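Local coordinates for conserved hypothetical protein (Bacteroides thetaiotaomicron, PDB 2F06) that is of unknown function but binds histidine through paired ACT domains, and probably senses amino acids as regulatory ACT proteins do, at residues A[4-9]-A[72-77]; A[10-15]-A[43-48]. One frame throughout, in Å; residues are numbered along the deposited sequence.

Interaction 1 of 2, residues A[4-9]-A[72-77]; sequences MVAKQL and TDVVGI
Gln8 and Val74 cross at about a right angle on one face of an antiparallel strand pair, and the long amide side chain of Gln8 touches two residues of the partner strand on its way out. Its CB sits 3.6 Å from Thr72 O and also meets Val74 CG1. From there CG lies anti to the backbone N (chi1 175°) and the chain runs on extended, which carries the amide away from the backbone and along the flank of Thr72, whose side chain points the same way. CD rests against the CG1 methyl of Val74. At the tip the amide divides its contacts: NE2 lies 3.6 Å from Val74 CG1, while OE1 faces Thr72 CB. Both polar ends find their bonds beyond the two strands, OE1 with the hydroxyl of Tyr102 and NE2 with that of Tyr104, which fixes the rotation of the buried amide. Ala6 shares this face, its small CB leaving the other methyl of Val74, CG2, 4.1 Å away.

On the reverse face Val5 CG1 presses on Asp73 CB at 3.4 Å, and Met121 and Ile125 of helix 121-130 cover Val5. Lys7 also projects here, its NZ salt-bridged to Asp56.

Four backbone bonds join the strands. Gln8 N to Thr72 O (2.8 Å) is nearly straight at 173°, and Ala6 N bonds to Val74 O; the return bonds are Thr72 N to Gln8 O and Val74 N to Ala6 O. The short segments cross at 124°, a strong twist for neighbouring strands. The arrangement is consistent with the β1-β4 pairing of the ferredoxin-like fold, the first strand of the N-terminal ACT unit lying against its last, on the long strand 69-80 that also runs on into the second unit's sheet.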
HETATM    1  N   MSE A   4     -19.011   4.831 -20.087  1.00 33.15           N
HETATM    2  CA  MSE A   4     -19.138   4.508 -18.683  0.50 32.19           C
HETATM    3  C   MSE A   4     -17.742   4.494 -18.068  1.00 30.94           C
HETATM    4  O   MSE A   4     -17.599   4.385 -16.872  1.00 31.73           O
HETATM    5  CB  MSE A   4     -19.855   3.158 -18.480  0.50 32.57           C
HETATM    6  CG  MSE A   4     -21.171   2.948 -19.282  0.50 33.60           C
HETATM    7 SE   MSE A   4     -22.786   3.954 -18.683  0.50 38.44          SE
HETATM    8  CE  MSE A   4     -24.204   2.683 -19.260  0.50 34.00           C
ATOM      9  N   VAL A   5     -16.714   4.593 -18.892  1.00 28.32           N
ATOM     10  CA  VAL A   5     -15.355   4.613 -18.362  1.00 25.99           C
ATOM     11  C   VAL A   5     -14.972   6.028 -17.937  1.00 25.58           C
ATOM     12  O   VAL A   5     -14.962   6.988 -18.725  1.00 24.25           O
ATOM     13  CB  VAL A   5     -14.298   4.007 -19.328  1.00 26.12           C
ATOM     14  CG1 VAL A   5     -12.920   4.093 -18.735  1.00 26.14           C
ATOM     15  CG2 VAL A   5     -14.590   2.540 -19.624  1.00 27.04           C
ATOM     16  N   ALA A   6     -14.660   6.149 -16.655  1.00 25.07           N
ATOM     17  CA  ALA A   6     -14.335   7.407 -16.048  1.00 22.74           C
ATOM     18  C   ALA A   6     -12.837   7.573 -15.797  1.00 22.29           C
ATOM     19  O   ALA A   6     -12.089   6.627 -15.658  1.00 19.47           O
ATOM     20  CB  ALA A   6     -15.123   7.574 -14.773  1.00 23.15           C
ATOM     21  N   LYS A   7     -12.418   8.826 -15.732  1.00 22.01           N
ATOM     22  CA  LYS A   7     -11.054   9.172 -15.415  1.00 22.35           C
ATOM     23  C   LYS A   7     -10.966   9.391 -13.905  1.00 23.07           C
ATOM     24  O   LYS A   7     -11.708  10.201 -13.316  1.00 22.84           O
ATOM     25  CB  LYS A   7     -10.636  10.424 -16.197  1.00 22.52           C
ATOM     26  CG  LYS A   7     -10.560  10.208 -17.732  1.00 19.94           C
ATOM     27  CD  LYS A   7     -10.182  11.525 -18.428  1.00 25.19           C
ATOM     28  CE  LYS A   7      -9.051  11.308 -19.449  1.00 31.08           C
ATOM     29  NZ  LYS A   7      -9.147  12.275 -20.562  1.00 31.61           N
ATOM     30  N   GLN A   8     -10.093   8.611 -13.276  1.00 21.27           N
ATOM     31  CA  GLN A   8      -9.742   8.838 -11.907  1.00 20.91           C
ATOM     32  C   GLN A   8      -8.364   9.487 -11.824  1.00 20.55           C
ATOM     33  O   GLN A   8      -7.414   9.059 -12.475  1.00 21.83           O
ATOM     34  CB  GLN A   8      -9.740   7.524 -11.175  1.00 18.17           C
ATOM     35  CG  GLN A   8      -9.278   7.610  -9.743  1.00 21.14           C
ATOM     36  CD  GLN A   8      -8.957   6.225  -9.204  1.00 22.27           C
ATOM     37  OE1 GLN A   8      -7.855   5.702  -9.411  1.00 24.39           O
ATOM     38  NE2 GLN A   8      -9.912   5.627  -8.535  1.00 14.90           N
ATOM     39  N   LEU A   9      -8.227  10.521 -11.028  1.00 20.37           N
ATOM     40  CA  LEU A   9      -6.890  11.055 -10.774  1.00 20.82           C
ATOM     41  C   LEU A   9      -6.211  10.269  -9.653  1.00 20.12           C
ATOM     42  O   LEU A   9      -6.797   9.985  -8.597  1.00 18.09           O
ATOM     43  CB  LEU A   9      -6.932  12.530 -10.371  1.00 20.79           C
ATOM     44  CG  LEU A   9      -7.506  13.573 -11.339  1.00 23.71           C
ATOM     45  CD1 LEU A   9      -7.141  14.951 -10.885  1.00 25.10           C
ATOM     46  CD2 LEU A   9      -6.974  13.420 -12.700  1.00 26.75           C
ATOM     47  N   THR A  72      -6.341   7.094 -14.328  1.00 24.34           N
ATOM     48  CA  THR A  72      -6.673   5.653 -14.427  1.00 25.33           C
ATOM     49  C   THR A  72      -8.130   5.551 -14.841  1.00 23.06           C
ATOM     50  O   THR A  72      -8.918   6.404 -14.449  1.00 21.29           O
ATOM     51  CB  THR A  72      -6.505   4.973 -13.033  1.00 25.58           C
ATOM     52  OG1 THR A  72      -5.185   5.211 -12.579  1.00 30.24           O
ATOM     53  CG2 THR A  72      -6.779   3.394 -13.044  1.00 25.58           C
ATOM     54  N   ASP A  73      -8.475   4.508 -15.607  1.00 23.24           N
ATOM     55  CA  ASP A  73      -9.864   4.221 -16.005  1.00 21.29           C
ATOM     56  C   ASP A  73     -10.440   3.480 -14.817  1.00 20.56           C
ATOM     57  O   ASP A  73      -9.803   2.588 -14.285  1.00 20.15           O
ATOM     58  CB  ASP A  73      -9.972   3.290 -17.224  1.00 21.58           C
ATOM     59  CG  ASP A  73      -9.274   3.813 -18.477  1.00 25.65           C
ATOM     60  OD1 ASP A  73      -9.223   5.051 -18.673  1.00 25.49           O
ATOM     61  OD2 ASP A  73      -8.745   2.939 -19.273  1.00 32.79           O
ATOM     62  N   VAL A  74     -11.626   3.881 -14.404  1.00 20.42           N
ATOM     63  CA  VAL A  74     -12.473   3.181 -13.447  1.00 21.08           C
ATOM     64  C   VAL A  74     -13.936   3.285 -13.980  1.00 21.06           C
ATOM     65  O   VAL A  74     -14.232   4.016 -14.967  1.00 19.08           O
ATOM     66  CB  VAL A  74     -12.421   3.902 -12.053  1.00 20.89           C
ATOM     67  CG1 VAL A  74     -10.975   3.820 -11.477  1.00 19.51           C
ATOM     68  CG2 VAL A  74     -12.891   5.383 -12.183  1.00 19.59           C
ATOM     69  N   VAL A  75     -14.831   2.542 -13.333  1.00 21.84           N
ATOM     70  CA  VAL A  75     -16.282   2.531 -13.710  1.00 22.39           C
ATOM     71  C   VAL A  75     -17.069   2.719 -12.408  1.00 23.34           C
ATOM     72  O   VAL A  75     -16.679   2.204 -11.333  1.00 21.92           O
ATOM     73  CB  VAL A  75     -16.635   1.240 -14.568  1.00 23.82           C
ATOM     74  CG1 VAL A  75     -16.387  -0.058 -13.801  1.00 23.35           C
ATOM     75  CG2 VAL A  75     -18.085   1.228 -15.086  1.00 21.83           C
ATOM     76  N   GLY A  76     -18.106   3.552 -12.472  1.00 23.95           N
ATOM     77  CA  GLY A  76     -19.000   3.810 -11.356  1.00 22.74           C
ATOM     78  C   GLY A  76     -20.272   3.003 -11.510  1.00 23.44           C
ATOM     79  O   GLY A  76     -20.757   2.847 -12.609  1.00 22.37           O
ATOM     80  N   ILE A  77     -20.786   2.433 -10.415  1.00 23.32           N
ATOM     81  CA  ILE A  77     -22.064   1.747 -10.418  1.00 23.46           C
ATOM     82  C   ILE A  77     -22.882   2.229  -9.223  1.00 24.98           C
ATOM     83  O   ILE A  77     -22.336   2.795  -8.253  1.00 23.33           O
ATOM     84  CB  ILE A  77     -21.975   0.187 -10.343  1.00 23.94           C
ATOM     85  CG1 ILE A  77     -21.340  -0.267  -9.067  1.00 25.22           C
ATOM     86  CG2 ILE A  77     -21.191  -0.439 -11.488  1.00 25.68           C
ATOM     87  CD1 ILE A  77     -22.000  -1.497  -8.565  1.00 28.39           C
TER

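Interaction 2 of 2, residues A[10-15]-A[43-48]; sequences SIFLEN and ADFGIL
Leu48 O accepts the backbone N-H of Ile11 at 2.8 Å and is also approached by the CA-H of Ser10, while Leu48 N returns a bond to Ile11 O. Two residues on, Leu13 N donates to Gly46 O at 2.9 Å and Gly46 N reaches Leu13 O more loosely. Leu13 lies on the face turned to helix 19-29: its CG is anti to the carbonyl carbon (chi1 -47°), bringing CD2 to Leu48 CB at 4.0 Å and CD1 over the backbone of Gly46, where a side chain would be tight. Cutting Leu13 back to an alanine is likely to cost Leu48 CB its contact with CD2, strip packing from Val23 and Ile39, and open a gap beside Gly46. On the other face Ile47 CD1 lies at the edge of the Phe12 ring, 3.8 Å from Phe12 CD1. Phe12 also meets Phe12 of the second subunit; Asp44 OD2 is hydrogen-bonded to Tyr102 OH and OD1 salt-bridged to Arg117, both of the second subunit. With its other face here against that subunit, this helix-covered antiparallel sheet is that of the ACT domain, a ferredoxin-like βαββαβ sandwich.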
ATOM      1  N   SER A  10      -4.956   9.938  -9.894  1.00 19.80           N
ATOM      2  CA  SER A  10      -4.081   9.458  -8.854  1.00 20.62           C
ATOM      3  C   SER A  10      -2.986  10.462  -8.631  1.00 21.57           C
ATOM      4  O   SER A  10      -2.160  10.654  -9.517  1.00 21.96           O
ATOM      5  CB  SER A  10      -3.479   8.102  -9.245  1.00 19.75           C
ATOM      6  OG  SER A  10      -4.514   7.137  -9.078  1.00 22.44           O
ATOM      7  N   ILE A  11      -2.931  11.002  -7.416  1.00 23.01           N
ATOM      8  CA  ILE A  11      -2.043  12.053  -7.093  1.00 24.56           C
ATOM      9  C   ILE A  11      -1.052  11.658  -5.967  1.00 26.53           C
ATOM     10  O   ILE A  11      -1.482  11.276  -4.839  1.00 26.62           O
ATOM     11  CB  ILE A  11      -2.819  13.337  -6.719  1.00 23.18           C
ATOM     12  CG1 ILE A  11      -3.884  13.695  -7.746  1.00 22.44           C
ATOM     13  CG2 ILE A  11      -1.850  14.525  -6.554  1.00 24.32           C
ATOM     14  CD1 ILE A  11      -5.092  14.374  -7.135  1.00 20.17           C
ATOM     15  N   PHE A  12       0.246  11.781  -6.282  1.00 26.99           N
ATOM     16  CA  PHE A  12       1.341  11.411  -5.366  1.00 30.38           C
ATOM     17  C   PHE A  12       1.520  12.534  -4.336  1.00 31.50           C
ATOM     18  O   PHE A  12       1.782  13.663  -4.698  1.00 31.99           O
ATOM     19  CB  PHE A  12       2.615  11.125  -6.147  1.00 30.04           C
ATOM     20  CG  PHE A  12       3.861  10.806  -5.280  1.00 31.83           C
ATOM     21  CD1 PHE A  12       3.921   9.630  -4.491  1.00 33.89           C
ATOM     22  CD2 PHE A  12       4.982  11.670  -5.306  1.00 28.92           C
ATOM     23  CE1 PHE A  12       5.085   9.316  -3.741  1.00 32.38           C
ATOM     24  CE2 PHE A  12       6.134  11.401  -4.578  1.00 28.28           C
ATOM     25  CZ  PHE A  12       6.185  10.205  -3.778  1.00 35.47           C
ATOM     26  N   LEU A  13       1.252  12.228  -3.065  1.00 33.78           N
ATOM     27  CA  LEU A  13       1.290  13.232  -1.988  1.00 34.07           C
ATOM     28  C   LEU A  13       2.586  12.889  -1.277  1.00 36.05           C
ATOM     29  O   LEU A  13       2.688  11.833  -0.593  1.00 36.23           O
ATOM     30  CB  LEU A  13       0.114  13.066  -0.992  1.00 33.30           C
ATOM     31  CG  LEU A  13      -1.361  12.872  -1.386  1.00 35.26           C
ATOM     32  CD1 LEU A  13      -2.257  12.243  -0.235  1.00 33.78           C
ATOM     33  CD2 LEU A  13      -1.980  14.115  -1.995  1.00 34.36           C
ATOM     34  N   GLU A  14       3.581  13.732  -1.449  1.00 37.26           N
ATOM     35  CA  GLU A  14       4.843  13.554  -0.762  1.00 39.79           C
ATOM     36  C   GLU A  14       4.771  14.007   0.718  1.00 40.09           C
ATOM     37  O   GLU A  14       3.710  14.381   1.179  1.00 40.03           O
ATOM     38  CB  GLU A  14       5.914  14.287  -1.539  1.00 40.27           C
ATOM     39  CG  GLU A  14       5.660  15.717  -1.738  1.00 44.04           C
ATOM     40  CD  GLU A  14       6.932  16.504  -1.551  1.00 50.83           C
ATOM     41  OE1 GLU A  14       7.502  16.429  -0.435  1.00 53.51           O
ATOM     42  OE2 GLU A  14       7.362  17.219  -2.500  1.00 55.14           O
ATOM     43  N   ASN A  15       5.847  13.930   1.495  1.00 42.04           N
ATOM     44  CA  ASN A  15       5.806  14.614   2.837  1.00 43.81           C
ATOM     45  C   ASN A  15       4.733  13.893   3.763  1.00 44.89           C
ATOM     46  O   ASN A  15       4.870  12.686   3.963  1.00 44.81           O
ATOM     47  CB  ASN A  15       5.686  16.148   2.553  1.00 42.76           C
ATOM     48  CG  ASN A  15       5.056  16.973   3.658  1.00 41.18           C
ATOM     49  OD1 ASN A  15       4.066  17.661   3.421  1.00 30.99           O
ATOM     50  ND2 ASN A  15       5.660  16.964   4.844  1.00 40.54           N
ATOM     51  N   ALA A  43       3.402   4.440   5.102  1.00 22.07           N
ATOM     52  CA  ALA A  43       4.009   5.147   6.231  1.00 22.08           C
ATOM     53  C   ALA A  43       4.608   6.523   5.824  1.00 21.55           C
ATOM     54  O   ALA A  43       4.779   7.385   6.650  1.00 20.83           O
ATOM     55  CB  ALA A  43       5.063   4.293   6.878  1.00 18.67           C
ATOM     56  N   ASP A  44       4.951   6.722   4.573  1.00 22.66           N
ATOM     57  CA  ASP A  44       5.669   7.969   4.312  1.00 23.69           C
ATOM     58  C   ASP A  44       4.778   8.896   3.514  1.00 24.59           C
ATOM     59  O   ASP A  44       4.789  10.127   3.728  1.00 24.02           O
ATOM     60  CB  ASP A  44       7.031   7.826   3.599  1.00 21.85           C
ATOM     61  CG  ASP A  44       7.929   6.787   4.196  1.00 24.37           C
ATOM     62  OD1 ASP A  44       8.081   6.692   5.438  1.00 21.39           O
ATOM     63  OD2 ASP A  44       8.572   6.082   3.385  1.00 27.26           O
ATOM     64  N   PHE A  45       4.020   8.349   2.556  1.00 25.46           N
ATOM     65  CA  PHE A  45       3.332   9.148   1.559  0.50 25.04           C
ATOM     66  C   PHE A  45       1.956   8.574   1.344  1.00 27.29           C
ATOM     67  O   PHE A  45       1.718   7.420   1.719  1.00 27.26           O
ATOM     68  CB  PHE A  45       4.127   9.132   0.229  0.50 23.83           C
ATOM     69  CG  PHE A  45       5.594   9.522   0.380  0.50 20.86           C
ATOM     70  CD1 PHE A  45       5.977  10.834   0.348  0.50 18.49           C
ATOM     71  CD2 PHE A  45       6.571   8.564   0.567  0.50 17.02           C
ATOM     72  CE1 PHE A  45       7.312  11.174   0.486  0.50 16.42           C
ATOM     73  CE2 PHE A  45       7.875   8.886   0.676  0.50 17.70           C
ATOM     74  CZ  PHE A  45       8.256  10.202   0.662  0.50 16.16           C
ATOM     75  N   GLY A  46       1.109   9.350   0.671  1.00 28.54           N
ATOM     76  CA  GLY A  46      -0.139   8.804   0.181  1.00 30.78           C
ATOM     77  C   GLY A  46      -0.329   8.907  -1.292  1.00 30.25           C
ATOM     78  O   GLY A  46       0.361   9.654  -1.980  1.00 32.13           O
ATOM     79  N   ILE A  47      -1.256   8.131  -1.780  1.00 29.74           N
ATOM     80  CA  ILE A  47      -1.758   8.460  -3.056  1.00 31.99           C
ATOM     81  C   ILE A  47      -3.248   8.811  -2.952  1.00 31.05           C
ATOM     82  O   ILE A  47      -4.090   7.930  -2.578  1.00 32.60           O
ATOM     83  CB  ILE A  47      -1.539   7.342  -4.091  1.00 33.35           C
ATOM     84  CG1 ILE A  47      -0.146   7.491  -4.768  1.00 36.18           C
ATOM     85  CG2 ILE A  47      -2.467   7.569  -5.255  1.00 32.46           C
ATOM     86  CD1 ILE A  47       1.067   7.243  -3.910  1.00 38.39           C
ATOM     87  N   LEU A  48      -3.554  10.052  -3.322  1.00 28.06           N
ATOM     88  CA  LEU A  48      -4.928  10.445  -3.426  1.00 27.26           C
ATOM     89  C   LEU A  48      -5.526   9.932  -4.727  1.00 25.79           C
ATOM     90  O   LEU A  48      -5.178  10.402  -5.809  1.00 26.41           O
ATOM     91  CB  LEU A  48      -5.104  11.952  -3.314  1.00 26.63           C
ATOM     92  CG  LEU A  48      -6.535  12.541  -3.333  1.00 27.79           C
ATOM     93  CD1 LEU A  48      -7.350  12.003  -2.131  1.00 27.83           C
ATOM     94  CD2 LEU A  48      -6.457  14.090  -3.241  1.00 26.84           C
TER

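In the fold
From the N terminus, strand 5-13 serves both contacts in turn, its first half in interaction 1 and its second half in interaction 2. After helix 19-29 and strand 34-41, the chain returns at 43-48 to pair with 10-15, closing the shorter loop. It then continues through strand 46-52 and helix 55-64 to 72-77, which pairs with 4-9 and closes a longer loop that encloses the first. The contacts thus nest without crossing. Their centres lie 20 Å apart in one antiparallel sheet: interaction 2 ties strands within the N-terminal ACT unit, and interaction 1 joins its first strand to strand 69-80, which leads on to strands 111-118 and 134-136. Both also touch the second subunit.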